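Local coordinates for protein phospholipase C-beta (PLC-beta) (Sepia officinalis, PDB 3QR0) that belongs to the phospholipase C-beta family, multidomain proteins with PH, EF-hand-like, TIM-barrel and C2 regions, and binds a calcium ion in its barrel, at residues L369-P379 / T382-F393; F393-A401 / L428-F436. All coordinates share one frame; numbering follows the deposited sequence.

Contact 1 (L369-P379 / T382-F393). With CA (calcium ion), chain B.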
loop_
_atom_site.group_PDB
_atom_site.type_symbol
_atom_site.label_atom_id
_atom_site.label_comp_id
_atom_site.label_asym_id
_atom_site.label_seq_id
_atom_site.Cartn_x
_atom_site.Cartn_y
_atom_site.Cartn_z
ATOM N N LEU A 369 17.744 -1.649 12.520
ATOM C CA LEU A 369 18.188 -0.830 13.637
ATOM C C LEU A 369 19.715 -0.837 13.630
ATOM O O LEU A 369 20.335 -1.882 13.859
ATOM C CB LEU A 369 17.663 -1.389 14.969
ATOM C CG LEU A 369 16.152 -1.381 15.272
ATOM C CD1 LEU A 369 15.354 -2.344 14.386
ATOM C CD2 LEU A 369 15.904 -1.724 16.741
ATOM N N ASP A 370 20.308 0.322 13.334
ATOM C CA ASP A 370 21.761 0.504 13.363
ATOM C C ASP A 370 22.144 1.006 14.745
ATOM O O ASP A 370 21.943 2.185 15.059
ATOM C CB ASP A 370 22.215 1.536 12.321
ATOM C CG ASP A 370 22.137 1.027 10.896
ATOM O OD1 ASP A 370 21.588 -0.067 10.643
ATOM O OD2 ASP A 370 22.617 1.746 9.996
ATOM N N CYS A 371 22.723 0.122 15.556
ATOM C CA CYS A 371 22.980 0.419 16.964
ATOM C C CYS A 371 24.430 0.845 17.212
ATOM O O CYS A 371 25.362 0.162 16.792
ATOM C CB CYS A 371 22.632 -0.796 17.824
ATOM S SG CYS A 371 20.966 -1.423 17.510
ATOM N N TRP A 372 24.598 1.974 17.898
ATOM C CA TRP A 372 25.916 2.520 18.238
ATOM C C TRP A 372 25.972 2.903 19.720
ATOM O O TRP A 372 24.934 3.120 20.360
ATOM C CB TRP A 372 26.223 3.753 17.368
ATOM C CG TRP A 372 26.251 3.453 15.888
ATOM C CD1 TRP A 372 25.182 3.397 15.044
ATOM C CD2 TRP A 372 27.408 3.169 15.089
ATOM N NE1 TRP A 372 25.600 3.100 13.766
ATOM C CE2 TRP A 372 26.962 2.948 13.769
ATOM C CE3 TRP A 372 28.779 3.084 15.362
ATOM C CZ2 TRP A 372 27.838 2.635 12.722
ATOM C CZ3 TRP A 372 29.651 2.772 14.321
ATOM C CH2 TRP A 372 29.174 2.555 13.016
ATOM N N ASP A 373 27.187 2.985 20.260
ATOM C CA ASP A 373 27.384 3.423 21.642
ATOM C C ASP A 373 26.990 4.887 21.771
ATOM O O ASP A 373 27.451 5.714 20.997
ATOM C CB ASP A 373 28.853 3.275 22.073
ATOM C CG ASP A 373 29.252 1.834 22.365
ATOM O OD1 ASP A 373 28.377 0.944 22.411
ATOM O OD2 ASP A 373 30.461 1.589 22.555
ATOM N N GLY A 374 26.128 5.196 22.736
ATOM C CA GLY A 374 25.811 6.581 23.068
ATOM C C GLY A 374 26.793 7.107 24.096
ATOM O O GLY A 374 27.337 6.334 24.897
ATOM N N LYS A 375 27.009 8.423 24.071
ATOM C CA LYS A 375 28.012 9.078 24.918
ATOM C C LYS A 375 27.709 8.979 26.408
ATOM O O LYS A 375 28.626 9.020 27.223
ATOM C CB LYS A 375 28.172 10.558 24.533
ATOM C CG LYS A 375 29.030 10.791 23.288
ATOM C CD LYS A 375 29.350 12.272 23.057
ATOM C CE LYS A 375 30.176 12.865 24.191
ATOM N NZ LYS A 375 30.782 14.183 23.832
ATOM N N ASP A 376 26.429 8.847 26.753
ATOM C CA ASP A 376 25.987 8.812 28.149
ATOM C C ASP A 376 25.836 7.376 28.676
ATOM O O ASP A 376 25.239 7.162 29.732
ATOM C CB ASP A 376 24.643 9.554 28.268
ATOM C CG ASP A 376 24.469 10.278 29.601
ATOM O OD1 ASP A 376 25.409 10.298 30.429
ATOM O OD2 ASP A 376 23.372 10.850 29.811
ATOM N N GLY A 377 26.371 6.400 27.943
ATOM C CA GLY A 377 26.275 4.995 28.324
ATOM C C GLY A 377 25.029 4.285 27.815
ATOM O O GLY A 377 24.863 3.095 28.063
ATOM N N GLU A 378 24.161 5.004 27.102
ATOM C CA GLU A 378 22.896 4.455 26.611
ATOM C C GLU A 378 22.936 4.307 25.090
ATOM O O GLU A 378 23.258 5.267 24.397
ATOM C CB GLU A 378 21.739 5.370 27.012
ATOM C CG GLU A 378 21.498 5.448 28.525
ATOM C CD GLU A 378 20.987 4.140 29.125
ATOM O OE1 GLU A 378 20.336 3.348 28.405
ATOM O OE2 GLU A 378 21.232 3.909 30.328
ATOM N N PRO A 379 22.601 3.112 24.562
ATOM C CA PRO A 379 22.737 2.905 23.121
ATOM C C PRO A 379 21.825 3.793 22.290
ATOM O O PRO A 379 20.715 4.127 22.716
ATOM C CB PRO A 379 22.358 1.427 22.935
ATOM C CG PRO A 379 21.530 1.098 24.108
ATOM C CD PRO A 379 22.094 1.902 25.231
ATOM N N THR A 382 21.559 5.420 14.744
ATOM C CA THR A 382 21.949 6.454 13.794
ATOM C C THR A 382 22.727 5.823 12.643
ATOM O O THR A 382 23.069 4.636 12.696
ATOM C CB THR A 382 22.820 7.557 14.467
ATOM O OG1 THR A 382 22.928 8.687 13.593
ATOM C CG2 THR A 382 24.220 7.039 14.809
ATOM N N HIS A 383 22.999 6.611 11.606
ATOM C CA HIS A 383 23.877 6.172 10.525
ATOM C C HIS A 383 25.297 6.601 10.882
ATOM O O HIS A 383 25.624 7.789 10.860
ATOM C CB HIS A 383 23.437 6.759 9.176
ATOM C CG HIS A 383 24.026 6.062 7.986
ATOM N ND1 HIS A 383 23.890 6.541 6.700
ATOM C CD2 HIS A 383 24.750 4.919 7.885
ATOM C CE1 HIS A 383 24.503 5.726 5.859
ATOM N NE2 HIS A 383 25.034 4.733 6.551
ATOM N N GLY A 384 26.131 5.627 11.233
ATOM C CA GLY A 384 27.479 5.901 11.715
ATOM C C GLY A 384 28.369 6.657 10.743
ATOM O O GLY A 384 28.284 6.461 9.531
ATOM N N PHE A 385 29.218 7.518 11.301
ATOM C CA PHE A 385 30.170 8.342 10.551
ATOM C C PHE A 385 29.515 9.299 9.544
ATOM O O PHE A 385 30.126 9.660 8.535
ATOM C CB PHE A 385 31.226 7.471 9.866
ATOM C CG PHE A 385 31.938 6.537 10.804
ATOM C CD1 PHE A 385 33.031 6.974 11.536
ATOM C CD2 PHE A 385 31.520 5.223 10.950
ATOM C CE1 PHE A 385 33.699 6.107 12.408
ATOM C CE2 PHE A 385 32.179 4.355 11.820
ATOM C CZ PHE A 385 33.264 4.799 12.546
ATOM N N THR A 386 28.292 9.732 9.842
ATOM C CA THR A 386 27.603 10.723 9.014
ATOM C C THR A 386 27.141 11.880 9.893
ATOM O O THR A 386 27.392 11.882 11.093
ATOM C CB THR A 386 26.372 10.131 8.307
ATOM O OG1 THR A 386 25.346 9.890 9.278
ATOM C CG2 THR A 386 26.724 8.835 7.561
ATOM N N MET A 387 26.455 12.851 9.296
ATOM C CA MET A 387 25.886 13.962 10.056
ATOM C C MET A 387 24.409 13.752 10.414
ATOM O O MET A 387 23.726 14.702 10.808
ATOM C CB MET A 387 26.064 15.266 9.274
ATOM C CG MET A 387 27.531 15.634 9.046
ATOM S SD MET A 387 28.450 15.832 10.582
ATOM C CE MET A 387 27.746 17.361 11.212
ATOM N N CYS A 388 23.916 12.521 10.289
ATOM C CA CYS A 388 22.547 12.217 10.692
ATOM C C CYS A 388 22.375 12.412 12.199
ATOM O O CYS A 388 23.318 12.234 12.971
ATOM C CB CYS A 388 22.159 10.787 10.305
ATOM S SG CYS A 388 21.970 10.519 8.524
ATOM N N THR A 389 21.172 12.803 12.610
ATOM C CA THR A 389 20.849 12.894 14.030
ATOM C C THR A 389 20.718 11.477 14.604
ATOM O O THR A 389 20.759 10.494 13.862
ATOM C CB THR A 389 19.557 13.703 14.272
ATOM O OG1 THR A 389 18.461 13.056 13.624
ATOM C CG2 THR A 389 19.697 15.137 13.726
ATOM N N GLU A 390 20.576 11.390 15.922
ATOM C CA GLU A 390 20.518 10.117 16.643
ATOM C C GLU A 390 19.223 10.038 17.434
ATOM O O GLU A 390 18.677 11.071 17.828
ATOM C CB GLU A 390 21.673 10.030 17.643
ATOM C CG GLU A 390 23.035 10.356 17.067
ATOM C CD GLU A 390 24.112 10.473 18.132
ATOM O OE1 GLU A 390 23.775 10.663 19.323
ATOM O OE2 GLU A 390 25.304 10.367 17.772
ATOM N N VAL A 391 18.752 8.816 17.683
ATOM C CA VAL A 391 17.630 8.580 18.598
ATOM C C VAL A 391 18.019 7.488 19.598
ATOM O O VAL A 391 18.956 6.723 19.353
ATOM C CB VAL A 391 16.323 8.189 17.841
ATOM C CG1 VAL A 391 15.851 9.342 16.939
ATOM C CG2 VAL A 391 16.517 6.924 17.034
ATOM N N LEU A 392 17.312 7.422 20.724
ATOM C CA LEU A 392 17.591 6.404 21.746
ATOM C C LEU A 392 17.083 5.052 21.272
ATOM O O LEU A 392 15.964 4.946 20.775
ATOM C CB LEU A 392 16.933 6.742 23.090
ATOM C CG LEU A 392 17.613 7.749 24.021
ATOM C CD1 LEU A 392 16.754 7.942 25.271
ATOM C CD2 LEU A 392 19.023 7.301 24.406
ATOM N N PHE A 393 17.906 4.021 21.427
ATOM C CA PHE A 393 17.492 2.661 21.099
ATOM C C PHE A 393 16.244 2.257 21.893
ATOM O O PHE A 393 15.317 1.658 21.342
ATOM C CB PHE A 393 18.628 1.673 21.370
ATOM C CG PHE A 393 18.238 0.238 21.156
ATOM C CD1 PHE A 393 18.378 -0.351 19.912
ATOM C CD2 PHE A 393 17.713 -0.517 22.198
ATOM C CE1 PHE A 393 17.997 -1.674 19.703
ATOM C CE2 PHE A 393 17.338 -1.840 22.000
ATOM C CZ PHE A 393 17.482 -2.419 20.751
HETATM CA CA CA B . 22.327 -0.014 8.201
HETATM O O HOH W 1 25.137 2.848 10.691
HETATM O O HOH W 2 25.773 9.809 21.888
HETATM O O HOH W 3 23.947 1.462 7.086
HETATM O O HOH W 4 22.527 -0.494 5.821
#
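W372 lies against the G384 backbone, with G384 CA 3.4 Å from W372 CZ2, near the rim of the six-membered ring; glycine suits the place because a CB there would run into that ring. F385 stands next along, its CE2 3.7 Å from W372 CH2 and the two ring planes nearly perpendicular at 87°, while H419 stacks on W372 from elsewhere in the chain. The indole's NE1 edge faces water 1, which lies in the ring plane, accepts from NE1 and from G384 N, and donates to D370 OD2 at 2.8 Å. D370 grips the calcium ion with both carboxylate oxygens, and N339, E368 and E417 complete the protein ligands; OD2 is also hydrogen-bonded to the hydroxyl of Y341. Backbone T382 N to D370 O, 3.3 Å, ties the two segments close to the metal. At the other end F393 N donates to P379 O at 3.1 Å. With CG anti to the backbone N (chi1 176°), F393 carries its ring to C371 SG and L369 CD2, the latter 3.6 Å from F393 CE1. Aspartate suits its place because its short carboxylate can offer both oxygens to the calcium ion; the metal, Y341 and water 1 together probably limit the carboxylate's rotation.

Contact 2 (F393-A401 / L428-F436)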
loop_
_atom_site.group_PDB
_atom_site.type_symbol
_atom_site.label_atom_id
_atom_site.label_comp_id
_atom_site.label_asym_id
_atom_site.label_seq_id
_atom_site.Cartn_x
_atom_site.Cartn_y
_atom_site.Cartn_z
ATOM N N PHE A 393 17.906 4.021 21.427
ATOM C CA PHE A 393 17.492 2.661 21.099
ATOM C C PHE A 393 16.244 2.257 21.893
ATOM O O PHE A 393 15.317 1.658 21.342
ATOM C CB PHE A 393 18.628 1.673 21.370
ATOM C CG PHE A 393 18.238 0.238 21.156
ATOM C CD1 PHE A 393 18.378 -0.351 19.912
ATOM C CD2 PHE A 393 17.713 -0.517 22.198
ATOM C CE1 PHE A 393 17.997 -1.674 19.703
ATOM C CE2 PHE A 393 17.338 -1.840 22.000
ATOM C CZ PHE A 393 17.482 -2.419 20.751
ATOM N N LYS A 394 16.232 2.589 23.182
ATOM C CA LYS A 394 15.100 2.278 24.065
ATOM C C LYS A 394 13.779 2.839 23.524
ATOM O O LYS A 394 12.772 2.129 23.488
ATOM C CB LYS A 394 15.370 2.814 25.479
ATOM C CG LYS A 394 14.309 2.500 26.521
ATOM C CD LYS A 394 14.769 3.007 27.888
ATOM C CE LYS A 394 13.714 2.848 28.965
ATOM N NZ LYS A 394 14.295 3.089 30.317
ATOM N N ASP A 395 13.791 4.099 23.094
ATOM C CA ASP A 395 12.597 4.713 22.509
ATOM C C ASP A 395 12.121 3.950 21.270
ATOM O O ASP A 395 10.922 3.732 21.100
ATOM C CB ASP A 395 12.845 6.185 22.138
ATOM C CG ASP A 395 12.984 7.090 23.356
ATOM O OD1 ASP A 395 12.643 6.662 24.479
ATOM O OD2 ASP A 395 13.432 8.244 23.188
ATOM N N VAL A 396 13.051 3.548 20.408
ATOM C CA VAL A 396 12.690 2.806 19.196
ATOM C C VAL A 396 11.992 1.470 19.520
ATOM O O VAL A 396 10.937 1.163 18.952
ATOM C CB VAL A 396 13.918 2.573 18.275
ATOM C CG1 VAL A 396 13.594 1.573 17.183
ATOM C CG2 VAL A 396 14.390 3.893 17.667
ATOM N N VAL A 397 12.555 0.678 20.429
ATOM C CA VAL A 397 11.961 -0.641 20.713
ATOM C C VAL A 397 10.585 -0.555 21.379
ATOM O O VAL A 397 9.718 -1.388 21.120
ATOM C CB VAL A 397 12.902 -1.597 21.494
ATOM C CG1 VAL A 397 14.067 -2.050 20.594
ATOM C CG2 VAL A 397 13.406 -0.962 22.776
ATOM N N TYR A 398 10.372 0.454 22.216
ATOM C CA TYR A 398 9.032 0.707 22.761
ATOM C C TYR A 398 8.055 1.163 21.665
ATOM O O TYR A 398 6.867 0.843 21.724
ATOM C CB TYR A 398 9.093 1.703 23.928
ATOM C CG TYR A 398 9.444 1.026 25.231
ATOM C CD1 TYR A 398 8.456 0.421 26.003
ATOM C CD2 TYR A 398 10.759 0.955 25.675
ATOM C CE1 TYR A 398 8.763 -0.217 27.196
ATOM C CE2 TYR A 398 11.082 0.314 26.871
ATOM C CZ TYR A 398 10.077 -0.268 27.627
ATOM O OH TYR A 398 10.379 -0.904 28.804
ATOM N N ALA A 399 8.562 1.881 20.663
ATOM C CA ALA A 399 7.774 2.248 19.477
ATOM C C ALA A 399 7.397 1.011 18.663
ATOM O O ALA A 399 6.234 0.836 18.271
ATOM C CB ALA A 399 8.555 3.229 18.599
ATOM N N ILE A 400 8.379 0.150 18.420
ATOM C CA ILE A 400 8.144 -1.106 17.715
ATOM C C ILE A 400 7.121 -1.969 18.464
ATOM O O ILE A 400 6.194 -2.517 17.859
ATOM C CB ILE A 400 9.464 -1.898 17.498
ATOM C CG1 ILE A 400 10.368 -1.157 16.502
ATOM C CG2 ILE A 400 9.169 -3.302 16.975
ATOM C CD1 ILE A 400 11.795 -1.665 16.440
ATOM N N ALA A 401 7.281 -2.066 19.784
ATOM C CA ALA A 401 6.383 -2.869 20.611
ATOM C C ALA A 401 4.935 -2.370 20.520
ATOM O O ALA A 401 4.005 -3.171 20.516
ATOM C CB ALA A 401 6.866 -2.885 22.065
ATOM N N LEU A 428 20.930 -3.189 25.087
ATOM C CA LEU A 428 20.104 -3.532 23.923
ATOM C C LEU A 428 19.227 -4.736 24.247
ATOM O O LEU A 428 18.012 -4.695 24.064
ATOM C CB LEU A 428 20.951 -3.866 22.691
ATOM C CG LEU A 428 21.850 -2.802 22.059
ATOM C CD1 LEU A 428 22.618 -3.407 20.893
ATOM C CD2 LEU A 428 21.064 -1.587 21.607
ATOM N N ALA A 429 19.861 -5.804 24.730
ATOM C CA ALA A 429 19.163 -7.044 25.074
ATOM C C ALA A 429 18.139 -6.817 26.173
ATOM O O ALA A 429 17.017 -7.317 26.094
ATOM C CB ALA A 429 20.158 -8.117 25.502
ATOM N N GLN A 430 18.529 -6.053 27.188
ATOM C CA GLN A 430 17.642 -5.733 28.303
ATOM C C GLN A 430 16.391 -5.000 27.828
ATOM O O GLN A 430 15.277 -5.371 28.198
ATOM C CB GLN A 430 18.374 -4.885 29.345
ATOM C CG GLN A 430 17.525 -4.524 30.550
ATOM C CD GLN A 430 18.257 -3.632 31.536
ATOM O OE1 GLN A 430 19.476 -3.719 31.695
ATOM N NE2 GLN A 430 17.506 -2.772 32.211
ATOM N N TYR A 431 16.575 -3.973 27.001
ATOM C CA TYR A 431 15.444 -3.163 26.529
ATOM C C TYR A 431 14.550 -3.916 25.545
ATOM O O TYR A 431 13.343 -3.676 25.506
ATOM C CB TYR A 431 15.913 -1.827 25.937
ATOM C CG TYR A 431 16.708 -0.953 26.895
ATOM C CD1 TYR A 431 16.351 -0.841 28.239
ATOM C CD2 TYR A 431 17.810 -0.233 26.451
ATOM C CE1 TYR A 431 17.080 -0.049 29.109
ATOM C CE2 TYR A 431 18.541 0.567 27.309
ATOM C CZ TYR A 431 18.175 0.656 28.637
ATOM O OH TYR A 431 18.906 1.444 29.496
ATOM N N CYS A 432 15.131 -4.823 24.758
ATOM C CA CYS A 432 14.326 -5.725 23.927
ATOM C C CYS A 432 13.410 -6.556 24.816
ATOM O O CYS A 432 12.214 -6.658 24.559
ATOM C CB CYS A 432 15.201 -6.667 23.097
ATOM S SG CYS A 432 15.982 -5.894 21.666
ATOM N N ASN A 433 13.979 -7.148 25.861
ATOM C CA ASN A 433 13.204 -7.972 26.785
ATOM C C ASN A 433 12.087 -7.177 27.453
ATOM O O ASN A 433 10.932 -7.607 27.474
ATOM C CB ASN A 433 14.116 -8.610 27.841
ATOM C CG ASN A 433 14.923 -9.771 27.286
ATOM O OD1 ASN A 433 14.362 -10.734 26.763
ATOM N ND2 ASN A 433 16.242 -9.693 27.407
ATOM N N GLU A 434 12.433 -6.005 27.974
ATOM C CA GLU A 434 11.473 -5.182 28.702
ATOM C C GLU A 434 10.409 -4.573 27.789
ATOM O O GLU A 434 9.244 -4.497 28.170
ATOM C CB GLU A 434 12.197 -4.092 29.497
ATOM C CG GLU A 434 13.018 -4.661 30.659
ATOM C CD GLU A 434 13.868 -3.620 31.377
ATOM O OE1 GLU A 434 13.836 -2.430 30.995
ATOM O OE2 GLU A 434 14.577 -4.005 32.330
ATOM N N ALA A 435 10.805 -4.155 26.587
ATOM C CA ALA A 435 9.870 -3.536 25.647
ATOM C C ALA A 435 8.926 -4.554 25.012
ATOM O O ALA A 435 7.722 -4.298 24.901
ATOM C CB ALA A 435 10.624 -2.770 24.564
ATOM N N PHE A 436 9.468 -5.700 24.599
ATOM C CA PHE A 436 8.703 -6.681 23.826
ATOM C C PHE A 436 7.997 -7.734 24.666
ATOM O O PHE A 436 6.951 -8.237 24.256
ATOM C CB PHE A 436 9.598 -7.405 22.811
ATOM C CG PHE A 436 10.294 -6.493 21.836
ATOM C CD1 PHE A 436 9.661 -5.372 21.318
ATOM C CD2 PHE A 436 11.586 -6.779 21.411
ATOM C CE1 PHE A 436 10.311 -4.544 20.412
ATOM C CE2 PHE A 436 12.239 -5.952 20.499
ATOM C CZ PHE A 436 11.605 -4.838 20.007
HETATM O O HOH W 5 12.891 -0.596 29.677
HETATM O O HOH W 6 8.294 -1.881 30.125
#
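Two helices on the outside of the X-domain half of the TIM barrel, 393-403 and 422-436, pack side by side here through their segments 393-401 and 428-436. The segment axes come within 8.7 Å and cross at -29°. L428 CD2 sits over the centre of the F393 ring, 3.3 Å from its centroid, a CH-pi contact made by one methyl of the branched leucine end; C432 SG meets the same ring at its edge, 3.9 Å from F393 CZ. As usual in a barrel of alternating strands and helices, the inward sides of both helices rest on the strands: I400 and F436 both reach L414 of strand 412-418, and C432 reaches F416. Between the helices V397 puts CG2 against A435 CB and CG1 against F436 CZ. Small A401 lets the F436 ring come close edge-on, with CB 3.8 Å from F436 CD1. Toward solvent, Y398 lays its ring flat over A435, whose CB lies 3.8 Å from the ring centroid. The Y398 hydroxyl then meets water 5, 2.7 Å from OH. K394, extended throughout, passes its CD over one face of Y431, keeping the apolar part of a long exposed chain on an aromatic surface.

From the N terminus, the chain runs along strand 366-372, turns, and returns through strand 380-381 to the loop that leads into strand 391-392. Contact 1 closes this short excursion, with just two residues between its segments. F393, shared by both contacts, then starts helix 393-403. The chain passes through strand 412-418 and comes back as helix 422-436, where contact 2 closes a longer loop of 26 intervening residues. The two contacts follow in series, neither enclosing nor crossing the other. They also touch directly: E378 OE1 probably bonds to Y431 OH, and P379 and C371 pack on L428. Together they join the calcium-bearing strand end to the helical layer outside the barrel.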